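Local coordinates for protein retinol dehydratase (Spodoptera frugiperda, PDB 1FML) that probably dehydrates retinol to anhydroretinol by way of a sulfated intermediate, as a member of the cytosolic sulfotransferase family, at residues A[165-170]-A[231-236]. Numbering follows the deposited sequence.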
ATOM      1  N   LEU A 165      -3.444  -4.952  -3.004  1.00 31.07           N
ATOM      2  CA  LEU A 165      -4.001  -5.726  -4.104  1.00 31.07           C
ATOM      3  C   LEU A 165      -5.462  -5.362  -4.334  1.00 31.07           C
ATOM      4  O   LEU A 165      -6.232  -5.176  -3.386  1.00 31.07           O
ATOM      5  CB  LEU A 165      -3.921  -7.221  -3.793  1.00 20.22           C
ATOM      6  CG  LEU A 165      -2.571  -7.914  -3.870  1.00 20.22           C
ATOM      7  CD1 LEU A 165      -2.703  -9.329  -3.345  1.00 20.22           C
ATOM      8  CD2 LEU A 165      -2.089  -7.900  -5.316  1.00 20.22           C
ATOM      9  N   PRO A 166      -5.867  -5.247  -5.601  1.00 27.09           N
ATOM     10  CA  PRO A 166      -7.266  -4.909  -5.864  1.00 27.09           C
ATOM     11  C   PRO A 166      -8.062  -6.151  -5.514  1.00 27.09           C
ATOM     12  O   PRO A 166      -7.501  -7.236  -5.467  1.00 27.09           O
ATOM     13  CB  PRO A 166      -7.272  -4.628  -7.357  1.00 27.38           C
ATOM     14  CG  PRO A 166      -6.209  -5.580  -7.862  1.00 27.38           C
ATOM     15  CD  PRO A 166      -5.107  -5.403  -6.853  1.00 27.38           C
ATOM     16  N   LEU A 167      -9.355  -6.004  -5.265  1.00 36.13           N
ATOM     17  CA  LEU A 167     -10.178  -7.153  -4.921  1.00 36.13           C
ATOM     18  C   LEU A 167     -10.149  -8.266  -5.998  1.00 36.13           C
ATOM     19  O   LEU A 167     -10.008  -9.449  -5.682  1.00 36.13           O
ATOM     20  CB  LEU A 167     -11.616  -6.686  -4.655  1.00 13.10           C
ATOM     21  CG  LEU A 167     -11.820  -5.693  -3.493  1.00 13.10           C
ATOM     22  CD1 LEU A 167     -13.283  -5.242  -3.434  1.00 13.10           C
ATOM     23  CD2 LEU A 167     -11.418  -6.330  -2.147  1.00 13.10           C
ATOM     24  N   SER A 168     -10.249  -7.885  -7.267  1.00 20.24           N
ATOM     25  CA  SER A 168     -10.249  -8.854  -8.357  1.00 20.24           C
ATOM     26  C   SER A 168      -9.101  -9.875  -8.368  1.00 20.24           C
ATOM     27  O   SER A 168      -9.166 -10.894  -9.062  1.00 20.24           O
ATOM     28  CB  SER A 168     -10.284  -8.120  -9.701  1.00 43.87           C
ATOM     29  OG  SER A 168      -9.180  -7.249  -9.839  1.00 43.87           O
ATOM     30  N   LEU A 169      -8.043  -9.610  -7.616  1.00 27.86           N
ATOM     31  CA  LEU A 169      -6.907 -10.519  -7.590  1.00 27.86           C
ATOM     32  C   LEU A 169      -6.924 -11.368  -6.340  1.00 27.86           C
ATOM     33  O   LEU A 169      -6.040 -12.187  -6.110  1.00 27.86           O
ATOM     34  CB  LEU A 169      -5.597  -9.735  -7.679  1.00  6.54           C
ATOM     35  CG  LEU A 169      -5.388  -9.076  -9.039  1.00  6.54           C
ATOM     36  CD1 LEU A 169      -4.023  -8.394  -9.081  1.00  6.54           C
ATOM     37  CD2 LEU A 169      -5.484 -10.125 -10.120  1.00  6.54           C
ATOM     38  N   MET A 170      -7.940 -11.164  -5.524  1.00 27.46           N
ATOM     39  CA  MET A 170      -8.065 -11.938  -4.307  1.00 27.46           C
ATOM     40  C   MET A 170      -9.324 -12.809  -4.387  1.00 27.46           C
ATOM     41  O   MET A 170     -10.194 -12.614  -5.241  1.00 27.46           O
ATOM     42  CB  MET A 170      -8.101 -10.995  -3.099  1.00 25.43           C
ATOM     43  CG  MET A 170      -6.825 -10.160  -2.959  1.00 25.43           C
ATOM     44  SD  MET A 170      -6.709  -9.248  -1.405  1.00 25.43           S
ATOM     45  CE  MET A 170      -7.584  -7.736  -1.840  1.00 25.43           C
ATOM     46  N   VAL A 231      -9.626   1.604  -6.920  1.00 41.01           N
ATOM     47  CA  VAL A 231     -10.560   2.230  -6.002  1.00 41.01           C
ATOM     48  C   VAL A 231     -11.995   1.818  -6.272  1.00 41.01           C
ATOM     49  O   VAL A 231     -12.714   1.431  -5.358  1.00 41.01           O
ATOM     50  CB  VAL A 231     -10.463   3.764  -6.073  1.00  6.54           C
ATOM     51  CG1 VAL A 231     -11.465   4.399  -5.109  1.00  6.54           C
ATOM     52  CG2 VAL A 231      -9.055   4.193  -5.738  1.00  6.54           C
ATOM     53  N   LYS A 232     -12.413   1.901  -7.529  1.00 36.82           N
ATOM     54  CA  LYS A 232     -13.779   1.553  -7.873  1.00 36.82           C
ATOM     55  C   LYS A 232     -14.152   0.145  -7.465  1.00 36.82           C
ATOM     56  O   LYS A 232     -15.310  -0.110  -7.131  1.00 36.82           O
ATOM     57  CB  LYS A 232     -14.033   1.732  -9.368  1.00  6.54           C
ATOM     58  CG  LYS A 232     -14.125   3.191  -9.812  1.00  6.54           C
ATOM     59  CD  LYS A 232     -14.567   3.285 -11.264  1.00  6.54           C
ATOM     60  CE  LYS A 232     -14.435   4.689 -11.789  1.00  6.54           C
ATOM     61  NZ  LYS A 232     -14.781   4.726 -13.241  1.00  6.54           N
ATOM     62  N   GLU A 233     -13.196  -0.774  -7.485  1.00 22.08           N
ATOM     63  CA  GLU A 233     -13.523  -2.132  -7.091  1.00 22.08           C
ATOM     64  C   GLU A 233     -13.992  -2.169  -5.654  1.00 22.08           C
ATOM     65  O   GLU A 233     -15.007  -2.778  -5.361  1.00 22.08           O
ATOM     66  CB  GLU A 233     -12.339  -3.062  -7.269  1.00 10.68           C
ATOM     67  CG  GLU A 233     -12.306  -3.715  -8.631  1.00 10.68           C
ATOM     68  CD  GLU A 233     -11.209  -4.734  -8.735  1.00 10.68           C
ATOM     69  OE1 GLU A 233     -11.042  -5.499  -7.760  1.00 10.68           O
ATOM     70  OE2 GLU A 233     -10.517  -4.784  -9.779  1.00 10.68           O
ATOM     71  N   ALA A 234     -13.271  -1.525  -4.746  1.00 32.64           N
ATOM     72  CA  ALA A 234     -13.700  -1.522  -3.350  1.00 32.64           C
ATOM     73  C   ALA A 234     -14.980  -0.702  -3.219  1.00 32.64           C
ATOM     74  O   ALA A 234     -15.902  -1.087  -2.505  1.00 32.64           O
ATOM     75  CB  ALA A 234     -12.621  -0.943  -2.457  1.00 14.66           C
ATOM     76  N   TRP A 235     -15.035   0.427  -3.916  1.00 42.40           N
ATOM     77  CA  TRP A 235     -16.206   1.292  -3.871  1.00 42.40           C
ATOM     78  C   TRP A 235     -17.498   0.486  -4.003  1.00 42.40           C
ATOM     79  O   TRP A 235     -18.365   0.533  -3.132  1.00 42.40           O
ATOM     80  CB  TRP A 235     -16.135   2.319  -5.000  1.00 26.99           C
ATOM     81  CG  TRP A 235     -17.176   3.414  -4.896  1.00 26.99           C
ATOM     82  CD1 TRP A 235     -18.177   3.687  -5.786  1.00 26.99           C
ATOM     83  CD2 TRP A 235     -17.314   4.368  -3.836  1.00 26.99           C
ATOM     84  NE1 TRP A 235     -18.926   4.745  -5.346  1.00 26.99           N
ATOM     85  CE2 TRP A 235     -18.420   5.183  -4.152  1.00 26.99           C
ATOM     86  CE3 TRP A 235     -16.614   4.612  -2.650  1.00 26.99           C
ATOM     87  CZ2 TRP A 235     -18.842   6.229  -3.319  1.00 26.99           C
ATOM     88  CZ3 TRP A 235     -17.032   5.652  -1.822  1.00 26.99           C
ATOM     89  CH2 TRP A 235     -18.135   6.445  -2.161  1.00 26.99           C
ATOM     90  N   ALA A 236     -17.605  -0.258  -5.100  1.00 48.69           N
ATOM     91  CA  ALA A 236     -18.777  -1.074  -5.391  1.00 48.69           C
ATOM     92  C   ALA A 236     -19.154  -2.059  -4.284  1.00 48.69           C
ATOM     93  O   ALA A 236     -20.249  -2.624  -4.300  1.00 48.69           O
ATOM     94  CB  ALA A 236     -18.558  -1.829  -6.690  1.00 29.40           C
TER
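Leu167 and Glu233 mark the nearest backbone approach, their CA atoms 6.4 Å apart, where the single 3-10 turn 167-169 sits beside helix 227-235. In this P-loop sulfotransferase fold the turn lies in the connection after strand 160-163 of the parallel sheet, and the helix packs against strands 179-184 and 243-247 of that sheet. Glu233 runs out straight past CG, chi2 -174°, and presents both carboxylate oxygens to Ser168, a two-pronged grip. Glu233 OE1 accepts the backbone N-H of Ser168, N to OE1 2.6 Å, with an N-H...O angle of 158°. Ser168 OG donates to Glu233 OE2 at 2.8 Å; a chi1 of 58° tucks this hydroxyl in over its own backbone, where it can share the carboxylate with N. Both donors meet their oxygens on the syn side, a little out of the carboxylate plane. OE2 also accepts a hydrogen bond from Tyr43 OH and forms a salt bridge with Lys41 NZ, which joins the helix to the 35-38/43-46 hairpin. With an alanine at Glu233, the Ser168 N-H and hydroxyl are likely to lose this acceptor, and Lys41 this counter-charge. Next to the polar end, Leu167 supplies the apolar part, its side chain also touching Met180 and Met243. Its CD1 rests against the helix backbone, 3.6 Å from Glu233 O and 3.7 Å from Ala234 CA.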